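Local coordinates for amidohydrolase (Staphylococcus aureus, PDB 3NUR), which is a putative metal-dependent amidohydrolase with a TIM-barrel fold, which probably hydrolyses carbon-nitrogen bonds other than peptide bonds in linear amides, at residues Met22-Thr26 and Lys339-Tyr344; Thr26-His30 and Ile189-Pro193; Val130-Leu135 and Phe156-Leu160; Tyr222-Val228 and His253-Phe257. One frame throughout, in Å; residues are numbered along the deposited sequence.

The chain enters the TIM barrel on strand 24-31, and two contacts start from it. Contact 1 closes the longest loop: it sets the beginning of this strand against the C-terminal helix 336-351; contacts 3 and 4 lie wholly within that loop, while contact 2 starts from the same stretch. Contact 2 begins at T26, shared with contact 1, and reaches across the barrel to strand 189-192 at the calcium ion. Inside its loop lies contact 3, which joins the ends of strands 129-131 and 159-162; Y190 N meets A159 O at 2.8 Å, linking contacts 2 and 3. Contact 4 follows in series, tying helix 223-237 to the loop after strand 249-251, where H253 CE1 comes within 3.8 Å of E28 OE1.

Contact 1: residues Met22-Thr26 and Lys339-Tyr344; sequences MKSIT and KEKISY
The carbonyl oxygen of S343 is met by two groups of the strand: I25 N donates to S343 O at 2.9 Å with an N-H...O angle of 164°, and S24 CA makes a CA-H...O contact with the same oxygen at 3.2 Å. These contacts fasten the start of the first TIM-barrel strand, 24-31, to the C-terminal helix 336-351. Two residues before I25, K23 O receives the hydroxyl of S343 in one of its two conformers, with OG to O at 2.8 Å. In this conformer the hydroxyl arrives from above the carbonyl plane, 57° out of it, rather than on a lone pair, and OG stands anti to the backbone N, pointing at the incoming chain. A water lies within hydrogen-bonding distance of both I25 O and I342 O, extending the polar seam. Apolar contacts flank it. At the N-terminal end, the methyl CE of M22, a selenomethionine, lies 3.9 Å from K339 CB and 4.0 Å from E340 CG, its side chain crossing both at about a right angle; K339 NZ turns elsewhere, to a salt bridge with D330. At the other end, I25 CD1 makes a CH-pi contact over the Y344 ring, 3.6 Å from the centroid and 8° off its normal.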
loop_
_atom_site.group_PDB
_atom_site.type_symbol
_atom_site.label_atom_id
_atom_site.label_comp_id
_atom_site.label_asym_id
_atom_site.label_seq_id
_atom_site.Cartn_x
_atom_site.Cartn_y
_atom_site.Cartn_z
HETATM N N MSE A 22 -0.647 21.240 12.088
HETATM C CA MSE A 22 -1.597 20.577 11.189
HETATM C C MSE A 22 -1.469 19.046 11.313
HETATM O O MSE A 22 -0.369 18.509 11.137
HETATM C CB MSE A 22 -1.366 21.020 9.743
HETATM C CG MSE A 22 -2.540 20.714 8.821
HETATM SE SE MSE A 22 -2.096 20.991 6.946
HETATM C CE MSE A 22 -1.885 22.954 6.932
ATOM N N LYS A 23 -2.591 18.355 11.603
ATOM C CA LYS A 23 -2.589 16.909 11.814
ATOM C C LYS A 23 -2.735 16.105 10.532
ATOM O O LYS A 23 -3.317 16.581 9.557
ATOM C CB LYS A 23 -3.618 16.473 12.865
ATOM C CG LYS A 23 -3.426 17.098 14.242
ATOM C CD LYS A 23 -2.255 16.497 15.026
ATOM C CE LYS A 23 -1.967 17.298 16.270
ATOM N NZ LYS A 23 -3.127 17.326 17.199
ATOM N N SER A 24 -2.170 14.892 10.532
ATOM C CA SER A 24 -2.181 14.057 9.346
ATOM C C SER A 24 -2.824 12.714 9.546
ATOM O O SER A 24 -2.971 12.244 10.684
ATOM C CB SER A 24 -0.753 13.859 8.833
ATOM O OG SER A 24 0.031 13.108 9.752
ATOM N N ILE A 25 -3.196 12.097 8.423
ATOM C CA ILE A 25 -3.661 10.707 8.334
ATOM C C ILE A 25 -2.494 10.026 7.575
ATOM O O ILE A 25 -2.134 10.482 6.483
ATOM C CB ILE A 25 -5.006 10.535 7.584
ATOM C CG1 ILE A 25 -6.163 11.308 8.268
ATOM C CG2 ILE A 25 -5.367 9.031 7.462
ATOM C CD1 ILE A 25 -7.457 11.463 7.355
ATOM N N THR A 26 -1.892 8.972 8.149
ATOM C CA THR A 26 -0.758 8.280 7.508
ATOM C C THR A 26 -1.226 6.892 7.009
ATOM O O THR A 26 -1.928 6.163 7.736
ATOM C CB THR A 26 0.505 8.308 8.367
ATOM O OG1 THR A 26 0.199 7.781 9.648
ATOM C CG2 THR A 26 1.122 9.724 8.516
ATOM N N LYS A 339 -1.264 21.624 1.335
ATOM C CA LYS A 339 -0.782 20.963 2.549
ATOM C C LYS A 339 -1.939 20.230 3.212
ATOM O O LYS A 339 -1.772 19.075 3.609
ATOM C CB LYS A 339 -0.240 21.991 3.551
ATOM C CG LYS A 339 1.065 22.639 3.171
ATOM C CD LYS A 339 1.531 23.474 4.350
ATOM C CE LYS A 339 2.450 24.565 3.917
ATOM N NZ LYS A 339 3.020 25.284 5.079
ATOM N N GLU A 340 -3.107 20.894 3.325
ATOM C CA GLU A 340 -4.317 20.283 3.933
ATOM C C GLU A 340 -4.752 19.008 3.193
ATOM O O GLU A 340 -5.067 17.998 3.841
ATOM C CB GLU A 340 -5.479 21.287 3.991
ATOM C CG GLU A 340 -5.308 22.390 5.022
ATOM C CD GLU A 340 -6.415 23.435 5.019
ATOM O OE1 GLU A 340 -7.598 23.053 4.858
ATOM O OE2 GLU A 340 -6.102 24.635 5.200
ATOM N N LYS A 341 -4.715 19.049 1.851
ATOM C CA LYS A 341 -5.085 17.918 0.994
ATOM C C LYS A 341 -4.196 16.695 1.253
ATOM O O LYS A 341 -4.708 15.596 1.521
ATOM C CB LYS A 341 -5.060 18.319 -0.498
ATOM C CG LYS A 341 -6.234 19.200 -0.906
ATOM C CD LYS A 341 -6.209 19.527 -2.394
ATOM C CE LYS A 341 -7.538 20.090 -2.834
ATOM N NZ LYS A 341 -7.546 20.380 -4.290
ATOM N N ILE A 342 -2.882 16.898 1.193
ATOM C CA ILE A 342 -1.920 15.812 1.416
ATOM C C ILE A 342 -1.973 15.313 2.854
ATOM O O ILE A 342 -1.953 14.099 3.067
ATOM C CB ILE A 342 -0.471 16.248 1.044
ATOM C CG1 ILE A 342 -0.367 16.634 -0.435
ATOM C CG2 ILE A 342 0.562 15.140 1.416
ATOM C CD1 ILE A 342 0.973 17.456 -0.693
ATOM N N SER A 343 -2.029 16.239 3.832
ATOM C CA SER A 343 -2.023 15.863 5.240
ATOM C C SER A 343 -3.263 15.067 5.652
ATOM O O SER A 343 -3.124 14.016 6.300
ATOM C CB SER A 343 -1.860 17.098 6.124
ATOM O OG SER A 343 -1.470 16.760 7.444
ATOM N N TYR A 344 -4.462 15.565 5.306
ATOM C CA TYR A 344 -5.697 14.939 5.790
ATOM C C TYR A 344 -6.874 14.841 4.825
ATOM O O TYR A 344 -7.589 13.835 4.871
ATOM C CB TYR A 344 -6.134 15.801 7.014
ATOM C CG TYR A 344 -7.155 15.203 7.958
ATOM C CD1 TYR A 344 -6.763 14.645 9.174
ATOM C CD2 TYR A 344 -8.520 15.313 7.704
ATOM C CE1 TYR A 344 -7.701 14.118 10.067
ATOM C CE2 TYR A 344 -9.467 14.775 8.581
ATOM C CZ TYR A 344 -9.052 14.178 9.762
ATOM O OH TYR A 344 -9.970 13.639 10.632
HETATM O O HOH W 1 1.501 17.288 9.206
HETATM O O HOH W 2 -2.782 11.761 4.121
#

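Contact 2: residues Thr26-His30 and Ile189-Pro193; sequences TFEEH and IYLHP. With CA (calcium ion), chain B.
E28 and Y190 meet inside the TIM barrel, at the metal centre expected of an amidohydrolase, where two strands whose axes are 10.6 Å apart are joined through side chains and a calcium ion. The E28 side chain leaves its strand with CG anti to the backbone N and runs extended into the barrel. Its CB lies 3.4 Å from Y190 OH, and its CG passes near both that hydroxyl and the calcium. At CD the chain divides between two tasks. OE1 binds the calcium at 2.1 Å. OE2 faces Y190 OH at 2.6 Å, a weak hydrogen bond whose proton is not settled; S291 OG also bonds OE2, and the tyrosine hydroxyl has T289 OG1 as another partner. The carboxylate stands nearly perpendicular to the tyrosine ring, their planes 85° apart.

The H30 and H192 side chains approach from opposing directions, and their NE2 atoms, each 2.3 Å from the ion, take adjacent positions on it, with ring planes turned 86° from one another. These close NE2 atoms share the metal and are not bonded to each other. Two waters and D316 OD1 bring the ligand atoms to six. A second-shell bond fixes the rotation of the H192 ring: its ND1 donates to P193 O at 2.7 Å, in the carbonyl plane on a lone pair, with the oxygen only 10° out of the imidazole plane.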
loop_
_atom_site.group_PDB
_atom_site.type_symbol
_atom_site.label_atom_id
_atom_site.label_comp_id
_atom_site.label_asym_id
_atom_site.label_seq_id
_atom_site.Cartn_x
_atom_site.Cartn_y
_atom_site.Cartn_z
ATOM N N THR A 26 -1.892 8.972 8.149
ATOM C CA THR A 26 -0.758 8.280 7.508
ATOM C C THR A 26 -1.226 6.892 7.009
ATOM O O THR A 26 -1.928 6.163 7.736
ATOM C CB THR A 26 0.505 8.308 8.367
ATOM O OG1 THR A 26 0.199 7.781 9.648
ATOM C CG2 THR A 26 1.122 9.724 8.516
ATOM N N PHE A 27 -0.860 6.546 5.766
ATOM C CA PHE A 27 -1.416 5.379 5.080
ATOM C C PHE A 27 -0.624 4.072 5.000
ATOM O O PHE A 27 -1.190 3.050 4.585
ATOM C CB PHE A 27 -1.911 5.806 3.698
ATOM C CG PHE A 27 -3.254 6.491 3.720
ATOM C CD1 PHE A 27 -4.416 5.784 3.422
ATOM C CD2 PHE A 27 -3.356 7.850 4.019
ATOM C CE1 PHE A 27 -5.666 6.414 3.448
ATOM C CE2 PHE A 27 -4.604 8.489 4.013
ATOM C CZ PHE A 27 -5.746 7.766 3.724
ATOM N N GLU A 28 0.677 4.097 5.330
ATOM C CA GLU A 28 1.479 2.872 5.230
ATOM C C GLU A 28 2.163 2.672 6.553
ATOM O O GLU A 28 3.321 3.022 6.707
ATOM C CB GLU A 28 2.483 2.964 4.053
ATOM C CG GLU A 28 3.031 1.600 3.644
ATOM C CD GLU A 28 4.191 1.695 2.672
ATOM O OE1 GLU A 28 5.290 1.206 3.017
ATOM O OE2 GLU A 28 4.019 2.300 1.586
ATOM N N GLU A 29 1.398 2.230 7.552
ATOM C CA GLU A 29 1.879 2.107 8.931
ATOM C C GLU A 29 1.617 0.670 9.334
ATOM O O GLU A 29 0.491 0.180 9.156
ATOM C CB GLU A 29 1.110 3.129 9.799
ATOM C CG GLU A 29 0.978 4.508 9.115
ATOM C CD GLU A 29 2.246 5.141 8.543
ATOM O OE1 GLU A 29 3.294 5.113 9.226
ATOM O OE2 GLU A 29 2.193 5.669 7.406
ATOM N N HIS A 30 2.671 -0.013 9.815
ATOM C CA HIS A 30 2.616 -1.450 10.022
ATOM C C HIS A 30 2.568 -1.969 11.427
ATOM O O HIS A 30 3.106 -1.367 12.353
ATOM C CB HIS A 30 3.789 -2.111 9.277
ATOM C CG HIS A 30 3.843 -1.758 7.816
ATOM N ND1 HIS A 30 2.880 -2.216 6.924
ATOM C CD2 HIS A 30 4.764 -1.031 7.132
ATOM C CE1 HIS A 30 3.230 -1.744 5.735
ATOM N NE2 HIS A 30 4.352 -1.020 5.808
ATOM N N ILE A 189 -7.480 -0.503 -2.279
ATOM C CA ILE A 189 -6.514 -1.579 -2.041
ATOM C C ILE A 189 -5.124 -0.926 -2.133
ATOM O O ILE A 189 -4.797 -0.319 -3.145
ATOM C CB ILE A 189 -6.632 -2.761 -3.056
ATOM C CG1 ILE A 189 -7.985 -3.519 -2.943
ATOM C CG2 ILE A 189 -5.452 -3.713 -2.910
ATOM C CD1 ILE A 189 -8.254 -4.443 -4.111
ATOM N N TYR A 190 -4.315 -1.065 -1.093
ATOM C CA TYR A 190 -2.935 -0.575 -1.077
ATOM C C TYR A 190 -2.084 -1.758 -1.567
ATOM O O TYR A 190 -2.140 -2.831 -0.964
ATOM C CB TYR A 190 -2.513 -0.179 0.368
ATOM C CG TYR A 190 -1.341 0.788 0.456
ATOM C CD1 TYR A 190 -1.472 2.014 1.101
ATOM C CD2 TYR A 190 -0.088 0.454 -0.058
ATOM C CE1 TYR A 190 -0.408 2.909 1.187
ATOM C CE2 TYR A 190 0.997 1.333 0.044
ATOM C CZ TYR A 190 0.830 2.560 0.671
ATOM O OH TYR A 190 1.863 3.465 0.729
ATOM N N LEU A 191 -1.335 -1.585 -2.680
ATOM C CA LEU A 191 -0.473 -2.650 -3.245
ATOM C C LEU A 191 0.956 -2.328 -2.805
ATOM O O LEU A 191 1.514 -1.309 -3.210
ATOM C CB LEU A 191 -0.587 -2.678 -4.776
ATOM C CG LEU A 191 0.037 -3.878 -5.507
ATOM C CD1 LEU A 191 -0.699 -5.196 -5.153
ATOM C CD2 LEU A 191 -0.017 -3.654 -7.021
ATOM N N HIS A 192 1.512 -3.170 -1.931
ATOM C CA HIS A 192 2.804 -2.978 -1.260
ATOM C C HIS A 192 3.861 -3.982 -1.761
ATOM O O HIS A 192 3.514 -5.116 -2.076
ATOM C CB HIS A 192 2.564 -3.180 0.256
ATOM C CG HIS A 192 3.718 -2.868 1.170
ATOM N ND1 HIS A 192 4.804 -3.704 1.266
ATOM C CD2 HIS A 192 3.886 -1.836 2.024
ATOM C CE1 HIS A 192 5.629 -3.126 2.127
ATOM N NE2 HIS A 192 5.113 -2.009 2.617
ATOM N N PRO A 193 5.162 -3.626 -1.730
ATOM C CA PRO A 193 6.183 -4.587 -2.177
ATOM C C PRO A 193 6.395 -5.768 -1.216
ATOM O O PRO A 193 6.006 -5.730 -0.047
ATOM C CB PRO A 193 7.448 -3.737 -2.275
ATOM C CG PRO A 193 7.224 -2.593 -1.326
ATOM C CD PRO A 193 5.758 -2.290 -1.468
HETATM CA CA CA B . 5.944 -0.483 4.177
HETATM O O HOH W 3 7.738 -0.118 2.990
HETATM O O HOH W 4 7.142 -2.273 4.851
#

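Contact 3: residues Val130-Leu135 and Phe156-Leu160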
loop_
_atom_site.group_PDB
_atom_site.type_symbol
_atom_site.label_atom_id
_atom_site.label_comp_id
_atom_site.label_asym_id
_atom_site.label_seq_id
_atom_site.Cartn_x
_atom_site.Cartn_y
_atom_site.Cartn_z
ATOM N N VAL A 130 -7.277 3.427 12.101
ATOM C CA VAL A 130 -8.213 2.905 11.111
ATOM C C VAL A 130 -7.536 1.604 10.608
ATOM O O VAL A 130 -6.302 1.547 10.505
ATOM C CB VAL A 130 -8.482 3.939 9.986
ATOM C CG1 VAL A 130 -9.159 3.297 8.785
ATOM C CG2 VAL A 130 -9.342 5.094 10.507
ATOM N N GLY A 131 -8.325 0.573 10.324
ATOM C CA GLY A 131 -7.719 -0.676 9.878
ATOM C C GLY A 131 -7.826 -0.967 8.401
ATOM O O GLY A 131 -8.829 -0.637 7.758
ATOM N N PHE A 132 -6.770 -1.596 7.864
ATOM C CA PHE A 132 -6.733 -2.121 6.508
ATOM C C PHE A 132 -6.677 -3.635 6.666
ATOM O O PHE A 132 -5.958 -4.149 7.545
ATOM C CB PHE A 132 -5.519 -1.584 5.699
ATOM C CG PHE A 132 -5.779 -0.359 4.825
ATOM C CD1 PHE A 132 -7.028 0.255 4.804
ATOM C CD2 PHE A 132 -4.756 0.210 4.074
ATOM C CE1 PHE A 132 -7.268 1.382 3.995
ATOM C CE2 PHE A 132 -4.991 1.348 3.280
ATOM C CZ PHE A 132 -6.251 1.908 3.228
ATOM N N ALA A 133 -7.468 -4.336 5.855
ATOM C CA ALA A 133 -7.551 -5.808 5.885
ATOM C C ALA A 133 -6.277 -6.499 5.400
ATOM O O ALA A 133 -5.595 -5.998 4.493
ATOM C CB ALA A 133 -8.706 -6.259 5.013
ATOM N N THR A 134 -5.970 -7.653 6.011
ATOM C CA THR A 134 -4.900 -8.576 5.623
ATOM C C THR A 134 -5.658 -9.765 5.020
ATOM O O THR A 134 -6.547 -10.324 5.671
ATOM C CB THR A 134 -3.969 -8.922 6.786
ATOM O OG1 THR A 134 -3.403 -7.701 7.273
ATOM C CG2 THR A 134 -2.838 -9.871 6.367
ATOM N N LEU A 135 -5.383 -10.070 3.744
ATOM C CA LEU A 135 -6.162 -11.066 3.001
ATOM C C LEU A 135 -5.406 -12.288 2.565
ATOM O O LEU A 135 -4.301 -12.148 2.068
ATOM C CB LEU A 135 -6.803 -10.421 1.758
ATOM C CG LEU A 135 -7.628 -9.139 1.989
ATOM C CD1 LEU A 135 -8.036 -8.533 0.681
ATOM C CD2 LEU A 135 -8.845 -9.422 2.877
ATOM N N PHE A 156 -13.233 -1.855 9.023
ATOM C CA PHE A 156 -11.999 -1.530 8.298
ATOM C C PHE A 156 -12.354 -0.681 7.064
ATOM O O PHE A 156 -13.517 -0.620 6.654
ATOM C CB PHE A 156 -11.211 -2.809 7.930
ATOM C CG PHE A 156 -10.482 -3.504 9.068
ATOM C CD1 PHE A 156 -10.675 -3.111 10.395
ATOM C CD2 PHE A 156 -9.664 -4.603 8.821
ATOM C CE1 PHE A 156 -10.034 -3.778 11.440
ATOM C CE2 PHE A 156 -9.021 -5.269 9.868
ATOM C CZ PHE A 156 -9.214 -4.856 11.172
ATOM N N LYS A 157 -11.348 -0.022 6.475
ATOM C CA LYS A 157 -11.551 0.938 5.397
ATOM C C LYS A 157 -10.781 0.672 4.100
ATOM O O LYS A 157 -10.677 1.566 3.250
ATOM C CB LYS A 157 -11.276 2.361 5.923
ATOM C CG LYS A 157 -12.197 2.811 7.079
ATOM C CD LYS A 157 -13.613 3.109 6.638
ATOM C CE LYS A 157 -14.449 3.727 7.737
ATOM N NZ LYS A 157 -15.309 4.821 7.204
ATOM N N GLY A 158 -10.309 -0.559 3.944
ATOM C CA GLY A 158 -9.624 -1.032 2.749
ATOM C C GLY A 158 -8.816 -2.269 3.043
ATOM O O GLY A 158 -9.022 -2.928 4.065
ATOM N N ALA A 159 -7.879 -2.588 2.162
ATOM C CA ALA A 159 -6.999 -3.728 2.363
ATOM C C ALA A 159 -5.619 -3.316 1.902
ATOM O O ALA A 159 -5.497 -2.470 1.014
ATOM C CB ALA A 159 -7.467 -4.911 1.516
ATOM N N LEU A 160 -4.585 -3.904 2.506
ATOM C CA LEU A 160 -3.225 -3.703 2.011
ATOM C C LEU A 160 -2.754 -5.102 1.634
ATOM O O LEU A 160 -2.854 -6.017 2.460
ATOM C CB LEU A 160 -2.289 -3.047 3.035
ATOM C CG LEU A 160 -0.808 -2.857 2.572
ATOM C CD1 LEU A 160 -0.222 -1.556 3.120
ATOM C CD2 LEU A 160 0.064 -4.056 2.992
HETATM O O HOH W 5 -2.401 -5.980 5.354
HETATM O O HOH W 6 -3.374 -8.724 2.306
#
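G131 O accepts K157 N at 2.9 Å, the first of three backbone hydrogen bonds that join neighbouring parts of the TIM barrel: strand 129-131, helix 140-152 and strand 159-162 follow in beta-alpha-beta order, and these bonds join the end of the first strand to the approach of the second. The bond is straight, with an N-H...O angle of 167°. A133 supplies the other two: its N donates to G158 O at 2.8 Å and its O accepts L160 N at 3.1 Å. With both its backbone polar groups used in this way, A133 forms a single bridge with A159. Beyond the bridge water takes over. L160 O receives one water that also donates to T134 OG1, and a second that accepts the N-H of L135, so two ordered waters link the chains there.

Aromatic rings pack against the backbone bonds. The F132 ring has A159 N over one face and K157 O at its edge, 3.5 Å from CE1. V130 CG1 touches the aliphatic K157 CG, whereas K157 NZ leads off to L351 O. F156 CG lies anti to its own carbonyl carbon (chi1 -74°), which lays the ring along the G131-F132 backbone; there G131 CA makes a CH-pi contact 4.1 Å from the ring centroid.

Contact 4: residues Tyr222-Val228 and His253-Phe257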
loop_
_atom_site.group_PDB
_atom_site.type_symbol
_atom_site.label_atom_id
_atom_site.label_comp_id
_atom_site.label_asym_id
_atom_site.label_seq_id
_atom_site.Cartn_x
_atom_site.Cartn_y
_atom_site.Cartn_z
ATOM N N TYR A 222 15.987 -1.313 -4.445
ATOM C CA TYR A 222 15.523 -1.117 -5.825
ATOM C C TYR A 222 14.485 -2.155 -6.269
ATOM O O TYR A 222 13.392 -1.780 -6.670
ATOM C CB TYR A 222 16.742 -1.198 -6.799
ATOM C CG TYR A 222 16.624 -0.383 -8.073
ATOM C CD1 TYR A 222 16.325 -0.992 -9.290
ATOM C CD2 TYR A 222 16.848 0.990 -8.069
ATOM C CE1 TYR A 222 16.288 -0.253 -10.479
ATOM C CE2 TYR A 222 16.798 1.737 -9.246
ATOM C CZ TYR A 222 16.471 1.121 -10.441
ATOM O OH TYR A 222 16.412 1.870 -11.595
ATOM N N GLY A 223 14.879 -3.428 -6.265
ATOM C CA GLY A 223 14.149 -4.543 -6.835
ATOM C C GLY A 223 12.687 -4.732 -6.484
ATOM O O GLY A 223 11.870 -4.976 -7.379
ATOM N N TRP A 224 12.345 -4.701 -5.194
ATOM C CA TRP A 224 10.945 -4.971 -4.894
ATOM C C TRP A 224 10.018 -3.810 -5.226
ATOM O O TRP A 224 8.814 -4.003 -5.365
ATOM C CB TRP A 224 10.731 -5.657 -3.541
ATOM C CG TRP A 224 10.975 -4.855 -2.286
ATOM C CD1 TRP A 224 10.843 -3.508 -2.123
ATOM C CD2 TRP A 224 11.120 -5.405 -0.970
ATOM N NE1 TRP A 224 10.959 -3.176 -0.791
ATOM C CE2 TRP A 224 11.131 -4.322 -0.061
ATOM C CE3 TRP A 224 11.263 -6.713 -0.473
ATOM C CZ2 TRP A 224 11.310 -4.503 1.323
ATOM C CZ3 TRP A 224 11.461 -6.890 0.891
ATOM C CH2 TRP A 224 11.466 -5.799 1.776
ATOM N N HIS A 225 10.613 -2.624 -5.437
ATOM C CA HIS A 225 9.891 -1.415 -5.859
ATOM C C HIS A 225 9.620 -1.505 -7.368
ATOM O O HIS A 225 8.499 -1.249 -7.823
ATOM C CB HIS A 225 10.699 -0.168 -5.465
ATOM C CG HIS A 225 10.856 -0.090 -3.974
ATOM N ND1 HIS A 225 9.772 0.152 -3.154
ATOM C CD2 HIS A 225 11.946 -0.326 -3.201
ATOM C CE1 HIS A 225 10.239 0.090 -1.908
ATOM N NE2 HIS A 225 11.545 -0.184 -1.888
ATOM N N ILE A 226 10.638 -1.924 -8.144
ATOM C CA ILE A 226 10.477 -2.162 -9.581
ATOM C C ILE A 226 9.338 -3.175 -9.758
ATOM O O ILE A 226 8.421 -2.954 -10.560
ATOM C CB ILE A 226 11.802 -2.729 -10.165
ATOM C CG1 ILE A 226 12.913 -1.662 -10.179
ATOM C CG2 ILE A 226 11.583 -3.392 -11.535
ATOM C CD1 ILE A 226 12.778 -0.486 -11.261
ATOM N N ASP A 227 9.383 -4.260 -8.954
ATOM C CA ASP A 227 8.386 -5.322 -9.012
ATOM C C ASP A 227 6.935 -4.846 -8.789
ATOM O O ASP A 227 6.046 -5.156 -9.600
ATOM C CB ASP A 227 8.789 -6.430 -8.044
ATOM C CG ASP A 227 7.908 -7.638 -8.102
ATOM O OD1 ASP A 227 8.305 -8.623 -8.760
ATOM O OD2 ASP A 227 6.860 -7.640 -7.409
ATOM N N VAL A 228 6.692 -4.074 -7.715
ATOM C CA VAL A 228 5.328 -3.605 -7.434
ATOM C C VAL A 228 4.787 -2.630 -8.495
ATOM O O VAL A 228 3.596 -2.681 -8.803
ATOM C CB VAL A 228 5.127 -3.176 -5.964
ATOM C CG1 VAL A 228 6.004 -2.000 -5.626
ATOM C CG2 VAL A 228 3.660 -2.887 -5.654
ATOM N N HIS A 253 6.155 4.552 -1.978
ATOM C CA HIS A 253 7.482 4.865 -2.514
ATOM C C HIS A 253 7.423 5.745 -3.750
ATOM O O HIS A 253 8.139 5.508 -4.750
ATOM C CB HIS A 253 8.293 3.567 -2.701
ATOM C CG HIS A 253 8.220 2.709 -1.473
ATOM N ND1 HIS A 253 7.255 1.716 -1.337
ATOM C CD2 HIS A 253 8.911 2.810 -0.316
ATOM C CE1 HIS A 253 7.402 1.247 -0.105
ATOM N NE2 HIS A 253 8.400 1.856 0.535
ATOM N N TRP A 254 6.589 6.813 -3.651
ATOM C CA TRP A 254 6.403 7.815 -4.696
ATOM C C TRP A 254 5.888 7.255 -6.036
ATOM O O TRP A 254 6.125 7.844 -7.099
ATOM C CB TRP A 254 7.700 8.656 -4.872
ATOM C CG TRP A 254 8.052 9.508 -3.680
ATOM C CD1 TRP A 254 9.196 9.446 -2.939
ATOM C CD2 TRP A 254 7.279 10.596 -3.139
ATOM N NE1 TRP A 254 9.178 10.412 -1.954
ATOM C CE2 TRP A 254 8.024 11.146 -2.068
ATOM C CE3 TRP A 254 6.045 11.177 -3.475
ATOM C CZ2 TRP A 254 7.573 12.246 -1.330
ATOM C CZ3 TRP A 254 5.566 12.228 -2.698
ATOM C CH2 TRP A 254 6.324 12.749 -1.641
ATOM N N GLY A 255 5.172 6.137 -5.979
ATOM C CA GLY A 255 4.624 5.532 -7.190
ATOM C C GLY A 255 5.385 4.349 -7.741
ATOM O O GLY A 255 5.051 3.869 -8.834
ATOM N N GLU A 256 6.407 3.840 -6.991
ATOM C CA GLU A 256 7.122 2.608 -7.387
ATOM C C GLU A 256 7.635 2.685 -8.827
ATOM O O GLU A 256 7.497 1.727 -9.604
ATOM C CB GLU A 256 6.187 1.386 -7.185
ATOM C CG GLU A 256 5.524 1.343 -5.800
ATOM C CD GLU A 256 6.403 1.012 -4.605
ATOM O OE1 GLU A 256 7.643 0.938 -4.762
ATOM O OE2 GLU A 256 5.841 0.770 -3.510
ATOM N N PHE A 257 8.255 3.837 -9.144
ATOM C CA PHE A 257 8.870 4.265 -10.413
ATOM C C PHE A 257 7.893 4.676 -11.507
ATOM O O PHE A 257 8.324 5.299 -12.477
ATOM C CB PHE A 257 9.792 3.190 -10.994
ATOM C CG PHE A 257 11.022 2.902 -10.186
ATOM C CD1 PHE A 257 12.213 3.583 -10.440
ATOM C CD2 PHE A 257 11.019 1.900 -9.218
ATOM C CE1 PHE A 257 13.370 3.273 -9.734
ATOM C CE2 PHE A 257 12.178 1.597 -8.504
ATOM C CZ PHE A 257 13.352 2.264 -8.796
#
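A pair of histidines sharing one glutamate joins the N-terminal part of helix 223-237 to the loop after strand 249-251 of the TIM barrel, beside the metal site. Each oxygen of E256 takes one imidazole. OE1 accepts H225 ND1 at 2.8 Å through its syn lone pair, and the oxygen lies close to the imidazole plane; ring and carboxylate are nearly coplanar, 17° apart. OE2 accepts H253 ND1, also at 2.8 Å, but from 35° above the carboxylate plane. A bend at chi2 of E256 brings the carboxylate alongside the ND1 edges of both rings.

The imidazoles also touch one another edge-to-face. H225 CE1 sits over the centre of the H253 ring, 3.3 Å from H253 CG, with the planes at 59°. Between the ND1 bond and this edge contact, the rotation of the H225 ring is closely defined. V228 CG1 presses on the carboxylate group at 3.2 Å from E256 CD, a tight apolar neighbour for a buried acid. The H253 side chain lies about 5 Å from the calcium ion, and H253 N is hydrogen-bonded to S291 OG, which also bonds OE2 of the metal ligand E28.

Towards the surface the seam becomes apolar around F257. Its CZ edge points at one face of the N-cap residue Y222 in an edge-to-face pair, with centroids 4.9 Å apart. Over one face of the phenylalanine ring, I226 CD1 makes a CH-pi contact 3.6 Å from the centroid.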